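Local coordinates for protein methyl-coenzyme M reductase subunit beta (Methanosarcina barkeri, PDB 1E6Y) that forms part of the nickel-containing enzyme that releases methane from methyl-coenzyme M, with coenzyme B as reductant, in the last step of methanogenesis, at residues 313-318 with 391-396; 322-327 with 367-372; 326-331 with 384-389. One frame throughout, in Å; residues are numbered along the deposited sequence.

How the interactions relate
All three contacts are buried in the core, on the same side of the chain's centre, and apolar across their segments. Interactions 1 and 3 both use helix 387-395: its C-terminal part meets helix 296-318, and its N-terminal part meets helix 323-339. Interactions 2 and 3 share S326 and T327 on helix 323-339. Interaction 1 brings two backbones close, with C315, G316 and A393 meeting one leucine. Interaction 2 sets a loop proline near the N-terminal end of helix 323-339, and interaction 3 spans a wider gap with one leucine. N314 is probably hydrogen-bonded through its ND2 to T327 OG1 and through its backbone O to N323 ND2, which ties helix 296-318 to helix 323-339.

Interaction 1 (313-318 with 391-396); sequences VNCGAG and CAAVAL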
loop_
_atom_site.group_PDB
_atom_site.type_symbol
_atom_site.label_atom_id
_atom_site.label_comp_id
_atom_site.label_asym_id
_atom_site.label_seq_id
_atom_site.Cartn_x
_atom_site.Cartn_y
_atom_site.Cartn_z
ATOM N N VAL E 313 33.676 -4.877 20.860
ATOM C CA VAL E 313 34.115 -5.369 22.163
ATOM C C VAL E 313 33.027 -6.190 22.860
ATOM O O VAL E 313 33.299 -7.278 23.371
ATOM C CB VAL E 313 34.559 -4.196 23.080
ATOM C CG1 VAL E 313 34.792 -4.683 24.509
ATOM C CG2 VAL E 313 35.830 -3.564 22.531
ATOM N N ASN E 314 31.791 -5.694 22.830
ATOM C CA ASN E 314 30.692 -6.339 23.549
ATOM C C ASN E 314 30.109 -7.539 22.805
ATOM O O ASN E 314 29.849 -8.583 23.408
ATOM C CB ASN E 314 29.584 -5.325 23.846
ATOM C CG ASN E 314 28.651 -5.794 24.948
ATOM O OD1 ASN E 314 29.082 -6.405 25.928
ATOM N ND2 ASN E 314 27.362 -5.530 24.781
ATOM N N CYS E 315 29.879 -7.380 21.504
ATOM C CA CYS E 315 29.457 -8.503 20.671
ATOM C C CYS E 315 30.594 -9.500 20.488
ATOM O O CYS E 315 30.367 -10.709 20.465
ATOM C CB CYS E 315 28.975 -8.007 19.307
ATOM S SG CYS E 315 27.434 -7.090 19.384
ATOM N N GLY E 316 31.818 -8.982 20.402
ATOM C CA GLY E 316 32.988 -9.837 20.310
ATOM C C GLY E 316 33.172 -10.717 21.533
ATOM O O GLY E 316 33.383 -11.920 21.398
ATOM N N ALA E 317 33.028 -10.134 22.721
ATOM C CA ALA E 317 33.175 -10.885 23.970
ATOM C C ALA E 317 32.172 -12.036 24.060
ATOM O O ALA E 317 32.538 -13.165 24.387
ATOM C CB ALA E 317 33.013 -9.954 25.164
ATOM N N GLY E 318 30.924 -11.764 23.685
ATOM C CA GLY E 318 29.892 -12.785 23.751
ATOM C C GLY E 318 29.783 -13.644 22.504
ATOM O O GLY E 318 29.073 -14.649 22.510
ATOM N N CYS E 391 25.952 -4.867 11.218
ATOM C CA CYS E 391 26.627 -5.770 10.291
ATOM C C CYS E 391 27.857 -6.413 10.923
ATOM O O CYS E 391 28.111 -7.603 10.724
ATOM C CB CYS E 391 27.025 -5.023 9.018
ATOM S SG CYS E 391 25.618 -4.443 8.055
ATOM N N ALA E 392 28.602 -5.630 11.699
ATOM C CA ALA E 392 29.756 -6.143 12.442
ATOM C C ALA E 392 29.326 -7.138 13.517
ATOM O O ALA E 392 29.948 -8.186 13.688
ATOM C CB ALA E 392 30.530 -4.989 13.071
ATOM N N ALA E 393 28.226 -6.832 14.200
ATOM C CA ALA E 393 27.691 -7.703 15.247
ATOM C C ALA E 393 27.293 -9.067 14.689
ATOM O O ALA E 393 27.594 -10.109 15.278
ATOM C CB ALA E 393 26.496 -7.045 15.902
ATOM N N VAL E 394 26.632 -9.048 13.537
ATOM C CA VAL E 394 26.220 -10.267 12.857
ATOM C C VAL E 394 27.436 -11.086 12.422
ATOM O O VAL E 394 27.468 -12.304 12.604
ATOM C CB VAL E 394 25.336 -9.929 11.635
ATOM C CG1 VAL E 394 25.115 -11.157 10.779
ATOM C CG2 VAL E 394 24.006 -9.376 12.111
ATOM N N ALA E 395 28.469 -10.397 11.943
ATOM C CA ALA E 395 29.714 -11.047 11.536
ATOM C C ALA E 395 30.407 -11.758 12.702
ATOM O O ALA E 395 31.080 -12.766 12.503
ATOM C CB ALA E 395 30.656 -10.021 10.917
ATOM N N LEU E 396 30.203 -11.253 13.917
ATOM C CA LEU E 396 30.875 -11.784 15.104
ATOM C C LEU E 396 30.112 -12.915 15.792
ATOM O O LEU E 396 30.620 -13.523 16.735
ATOM C CB LEU E 396 31.126 -10.661 16.114
ATOM C CG LEU E 396 32.212 -9.639 15.778
ATOM C CD1 LEU E 396 32.089 -8.446 16.710
ATOM C CD2 LEU E 396 33.587 -10.281 15.897
#
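C315 and A393 bring their CA atoms within 5.8 Å of each other. The CA atoms of G316 and L396 are 5.9 Å apart. Segment 313-318 is the last part of helix 296-318, and segment 391-396 lies on the C-terminal part of helix 387-395. G316 has no side chain, and A393 only a methyl, which lets the backbones come this close.

C315 and L396 carry most of the contact. C315 SG meets the methyl of A393, with SG to CB at 3.6 Å. The sulfur stands beside the backbone N of its own residue and anti to the carbonyl carbon (chi1 -69°). L396 answers from the other segment with a single methyl. Its CD1 lies 3.7 Å from G316 N, on a backbone that has no side chain to cover it. The same CD1 is 4.1 Å from C315 CB.

C315 also packs on N323 and V324 of the next helix, and L396 on A204. A chain of the gamma subunit borders the site: its R67 binds A395 O, and its R126 binds G318 O.

The contact is thus one of shape. About 165 Å² is buried in all, and the touching groups are methyls, a sulfur and helix backbone. Its hold comes from van der Waals contact and the exclusion of water, and the polar bonding is left to the surroundings.

Interaction 2 (322-327 with 367-372); sequences QNVSST and GGPGVF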
loop_
_atom_site.group_PDB
_atom_site.type_symbol
_atom_site.label_atom_id
_atom_site.label_comp_id
_atom_site.label_asym_id
_atom_site.label_seq_id
_atom_site.Cartn_x
_atom_site.Cartn_y
_atom_site.Cartn_z
ATOM N N GLN E 322 23.164 -10.271 19.283
ATOM C CA GLN E 322 22.092 -9.532 19.951
ATOM C C GLN E 322 22.591 -8.392 20.835
ATOM O O GLN E 322 21.861 -7.427 21.073
ATOM C CB GLN E 322 21.223 -10.478 20.781
ATOM C CG GLN E 322 21.886 -10.987 22.052
ATOM C CD GLN E 322 21.045 -12.026 22.751
ATOM O OE1 GLN E 322 20.946 -13.165 22.299
ATOM N NE2 GLN E 322 20.397 -11.629 23.838
ATOM N N ASN E 323 23.852 -8.472 21.259
ATOM C CA ASN E 323 24.433 -7.476 22.157
ATOM C C ASN E 323 24.538 -6.091 21.520
ATOM O O ASN E 323 24.701 -5.092 22.219
ATOM C CB ASN E 323 25.823 -7.922 22.624
ATOM C CG ASN E 323 25.785 -9.193 23.449
ATOM O OD1 ASN E 323 24.718 -9.743 23.718
ATOM N ND2 ASN E 323 26.959 -9.680 23.837
ATOM N N VAL E 324 24.426 -6.035 20.196
ATOM C CA VAL E 324 24.593 -4.779 19.468
ATOM C C VAL E 324 23.516 -3.734 19.774
ATOM O O VAL E 324 23.816 -2.542 19.832
ATOM C CB VAL E 324 24.659 -5.017 17.933
ATOM C CG1 VAL E 324 23.312 -5.501 17.402
ATOM C CG2 VAL E 324 25.088 -3.744 17.225
ATOM N N SER E 325 22.276 -4.168 19.995
ATOM C CA SER E 325 21.190 -3.212 20.209
ATOM C C SER E 325 21.371 -2.437 21.511
ATOM O O SER E 325 21.277 -1.208 21.529
ATOM C CB SER E 325 19.820 -3.909 20.183
ATOM O OG SER E 325 19.697 -4.896 21.191
ATOM N N SER E 326 21.745 -3.147 22.572
ATOM C CA SER E 326 21.978 -2.516 23.867
ATOM C C SER E 326 23.308 -1.762 23.892
ATOM O O SER E 326 23.441 -0.746 24.574
ATOM C CB SER E 326 21.949 -3.567 24.981
ATOM O OG SER E 326 22.828 -4.639 24.692
ATOM N N THR E 327 24.278 -2.241 23.113
ATOM C CA THR E 327 25.578 -1.579 23.012
ATOM C C THR E 327 25.437 -0.173 22.432
ATOM O O THR E 327 25.980 0.785 22.975
ATOM C CB THR E 327 26.556 -2.386 22.130
ATOM O OG1 THR E 327 26.813 -3.659 22.736
ATOM C CG2 THR E 327 27.864 -1.639 21.972
ATOM N N GLY E 367 13.222 -8.825 14.585
ATOM C CA GLY E 367 13.864 -10.125 14.527
ATOM C C GLY E 367 15.247 -10.056 15.145
ATOM O O GLY E 367 15.527 -9.164 15.945
ATOM N N GLY E 368 16.105 -11.008 14.792
ATOM C CA GLY E 368 17.503 -10.916 15.172
ATOM C C GLY E 368 18.195 -9.793 14.419
ATOM O O GLY E 368 17.675 -9.322 13.409
ATOM N N PRO E 369 19.362 -9.325 14.893
ATOM C CA PRO E 369 20.051 -8.175 14.293
ATOM C C PRO E 369 20.227 -8.265 12.775
ATOM O O PRO E 369 20.161 -7.255 12.078
ATOM C CB PRO E 369 21.395 -8.158 15.017
ATOM C CG PRO E 369 21.075 -8.724 16.362
ATOM C CD PRO E 369 20.070 -9.818 16.089
ATOM N N GLY E 370 20.338 -9.487 12.262
ATOM C CA GLY E 370 20.648 -9.689 10.856
ATOM C C GLY E 370 19.577 -9.303 9.851
ATOM O O GLY E 370 19.877 -9.140 8.667
ATOM N N VAL E 371 18.331 -9.183 10.298
ATOM C CA VAL E 371 17.230 -8.866 9.387
ATOM C C VAL E 371 17.062 -7.364 9.161
ATOM O O VAL E 371 16.366 -6.940 8.238
ATOM C CB VAL E 371 15.884 -9.460 9.887
ATOM C CG1 VAL E 371 16.042 -10.946 10.158
ATOM C CG2 VAL E 371 15.403 -8.725 11.134
ATOM N N PHE E 372 17.760 -6.565 9.962
ATOM C CA PHE E 372 17.618 -5.117 9.905
ATOM C C PHE E 372 18.471 -4.480 8.816
ATOM O O PHE E 372 19.391 -5.100 8.281
ATOM C CB PHE E 372 17.953 -4.506 11.266
ATOM C CG PHE E 372 16.947 -4.830 12.331
ATOM C CD1 PHE E 372 17.113 -5.944 13.146
ATOM C CD2 PHE E 372 15.803 -4.054 12.481
ATOM C CE1 PHE E 372 16.153 -6.282 14.097
ATOM C CE2 PHE E 372 14.838 -4.381 13.429
ATOM C CZ PHE E 372 15.014 -5.497 14.239
#
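P369 lays its ring near the N-terminal end of helix 323-339, against V324 and against Q322 just ahead of the helix. The apolar contacts come first. P369 CG sits 3.8 Å from Q322 CA and 3.9 Å from Q322 N, so the ring touches backbone rather than the glutamine side chain. V324 CG1 reaches both P369 CB and CG, at 4.1 Å each. With chi1 at 68°, CG1 rather than CG2 is the methyl brought to the proline.

The two segments keep several backbone hydrogen bonds to themselves. N323 O accepts from T327 N and also from T327 OG1, the latter at 2.6 Å. The hydroxyl comes from above the carbonyl plane, 47° out of it. In the other segment, P369 to V371 form a short 3-10 turn. V371 N bonds to G368 O at 3.2 Å, and F372 N to P369 O. Outside the segments, the Q322 side chain leads away, and its NE2 binds D113 and E124 of the gamma subunit.

The loop is near the active site. G366, immediately before the segment, binds coenzyme B, and the side chain of P369 is about 12 Å from the bound coenzyme. P369 also packs on V390 and V394 of helix 387-395 and on F356 of helix 348-358. With V324, these partners set the proline among helices 323-339, 348-358 and 387-395. V324 itself also touches F356, and T311 of helix 296-318.

Interaction 3 (326-331 with 384-389); sequences STLLYF and GFAIPC
L328 rests a methyl on each of A386 and C389. The contact is made by apolar side chains inside the C-terminal part of the beta subunit. It joins helix 323-339 to the N-terminal end of helix 387-395 and to the loop residue A386 before it. The contact is buried and lies away from the substrate and cofactor sites. The nearest CA atoms, those of L328 and A386, are 7.3 Å apart, so the leucine side chain bridges the space.

The two methyls of L328 divide the work. CD1 goes to C389, 3.6 Å from its CB and 4.0 Å from its SG. CD2 goes to A386, 3.8 Å from the carbonyl O and 4.0 Å from CB. The first torsion of the leucine, chi1 -91°, lies well off a staggered value, which suggests that the side chain is turned to suit its neighbours.

The oxygen that CD2 approaches is not without a polar partner: A386 O accepts a weak hydrogen bond from C389 N. An alanine at L328 would remove both methyls, and would probably open a gap between the segments and leave A386 and C389 without their apolar cover on this side.

Other residues of segment 326-331 face different neighbours. F331 packs on V264, I265 and V268 of helix 261-274, and Y330 OH bonds to T116 of the gamma subunit. T311 of helix 296-318 touches both L328 and C389. A353 of helix 348-358 also packs on L328, so the leucine is packed by three other helices and the loop residue A386.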
loop_
_atom_site.group_PDB
_atom_site.type_symbol
_atom_site.label_atom_id
_atom_site.label_comp_id
_atom_site.label_asym_id
_atom_site.label_seq_id
_atom_site.Cartn_x
_atom_site.Cartn_y
_atom_site.Cartn_z
ATOM N N SER E 326 21.745 -3.147 22.572
ATOM C CA SER E 326 21.978 -2.516 23.867
ATOM C C SER E 326 23.308 -1.762 23.892
ATOM O O SER E 326 23.441 -0.746 24.574
ATOM C CB SER E 326 21.949 -3.567 24.981
ATOM O OG SER E 326 22.828 -4.639 24.692
ATOM N N THR E 327 24.278 -2.241 23.113
ATOM C CA THR E 327 25.578 -1.579 23.012
ATOM C C THR E 327 25.437 -0.173 22.432
ATOM O O THR E 327 25.980 0.785 22.975
ATOM C CB THR E 327 26.556 -2.386 22.130
ATOM O OG1 THR E 327 26.813 -3.659 22.736
ATOM C CG2 THR E 327 27.864 -1.639 21.972
ATOM N N LEU E 328 24.692 -0.058 21.335
ATOM C CA LEU E 328 24.459 1.230 20.685
ATOM C C LEU E 328 23.697 2.187 21.604
ATOM O O LEU E 328 23.990 3.383 21.646
ATOM C CB LEU E 328 23.678 1.027 19.380
ATOM C CG LEU E 328 24.471 0.822 18.083
ATOM C CD1 LEU E 328 25.557 -0.226 18.278
ATOM C CD2 LEU E 328 23.517 0.411 16.966
ATOM N N LEU E 329 22.752 1.641 22.369
ATOM C CA LEU E 329 21.973 2.429 23.322
ATOM C C LEU E 329 22.867 2.923 24.453
ATOM O O LEU E 329 23.027 4.128 24.656
ATOM C CB LEU E 329 20.831 1.585 23.900
ATOM C CG LEU E 329 19.560 2.290 24.396
ATOM C CD1 LEU E 329 18.543 1.230 24.793
ATOM C CD2 LEU E 329 19.851 3.207 25.577
ATOM N N TYR E 330 23.500 1.983 25.145
ATOM C CA TYR E 330 24.177 2.303 26.388
ATOM C C TYR E 330 25.542 2.945 26.242
ATOM O O TYR E 330 25.910 3.776 27.068
ATOM C CB TYR E 330 24.242 1.064 27.282
ATOM C CG TYR E 330 22.887 0.740 27.857
ATOM C CD1 TYR E 330 22.152 -0.342 27.379
ATOM C CD2 TYR E 330 22.241 1.656 28.683
ATOM C CE1 TYR E 330 20.800 -0.486 27.686
ATOM C CE2 TYR E 330 20.897 1.524 28.994
ATOM C CZ TYR E 330 20.178 0.462 28.486
ATOM O OH TYR E 330 18.822 0.412 28.698
ATOM N N PHE E 331 26.237 2.677 25.139
ATOM C CA PHE E 331 27.491 3.389 24.895
ATOM C C PHE E 331 27.218 4.886 24.856
ATOM O O PHE E 331 27.908 5.670 25.511
ATOM C CB PHE E 331 28.151 2.963 23.576
ATOM C CG PHE E 331 29.319 3.833 23.194
ATOM C CD1 PHE E 331 30.535 3.711 23.861
ATOM C CD2 PHE E 331 29.146 4.897 22.310
ATOM C CE1 PHE E 331 31.556 4.648 23.672
ATOM C CE2 PHE E 331 30.160 5.838 22.115
ATOM C CZ PHE E 331 31.365 5.714 22.800
ATOM N N GLY E 384 23.191 6.737 9.235
ATOM C CA GLY E 384 24.183 5.785 8.773
ATOM C C GLY E 384 25.132 5.275 9.839
ATOM O O GLY E 384 26.003 4.462 9.538
ATOM N N PHE E 385 24.949 5.706 11.086
ATOM C CA PHE E 385 25.919 5.406 12.141
ATOM C C PHE E 385 25.557 4.180 12.979
ATOM O O PHE E 385 26.339 3.757 13.834
ATOM C CB PHE E 385 26.103 6.623 13.056
ATOM C CG PHE E 385 26.531 7.870 12.332
ATOM C CD1 PHE E 385 25.779 9.039 12.428
ATOM C CD2 PHE E 385 27.661 7.866 11.517
ATOM C CE1 PHE E 385 26.142 10.186 11.722
ATOM C CE2 PHE E 385 28.034 9.010 10.805
ATOM C CZ PHE E 385 27.271 10.171 10.908
ATOM N N ALA E 386 24.396 3.586 12.708
ATOM C CA ALA E 386 23.909 2.464 13.507
ATOM C C ALA E 386 24.077 1.118 12.798
ATOM O O ALA E 386 24.625 0.172 13.365
ATOM C CB ALA E 386 22.442 2.686 13.878
ATOM N N ILE E 387 23.627 1.046 11.549
ATOM C CA ILE E 387 23.614 -0.206 10.799
ATOM C C ILE E 387 24.992 -0.849 10.566
ATOM O O ILE E 387 25.113 -2.076 10.604
ATOM C CB ILE E 387 22.860 -0.020 9.451
ATOM C CG1 ILE E 387 21.358 0.108 9.726
ATOM C CG2 ILE E 387 23.121 -1.194 8.504
ATOM C CD1 ILE E 387 20.749 -1.123 10.384
ATOM N N PRO E 388 26.056 -0.038 10.386
ATOM C CA PRO E 388 27.394 -0.636 10.296
ATOM C C PRO E 388 27.784 -1.473 11.518
ATOM O O PRO E 388 28.395 -2.534 11.379
ATOM C CB PRO E 388 28.307 0.573 10.115
ATOM C CG PRO E 388 27.451 1.545 9.388
ATOM C CD PRO E 388 26.083 1.386 10.009
ATOM N N CYS E 389 27.346 -1.041 12.698
ATOM C CA CYS E 389 27.558 -1.801 13.927
ATOM C C CYS E 389 26.779 -3.114 13.924
ATOM O O CYS E 389 27.274 -4.140 14.393
ATOM C CB CYS E 389 27.152 -0.968 15.142
ATOM S SG CYS E 389 27.960 0.641 15.221
#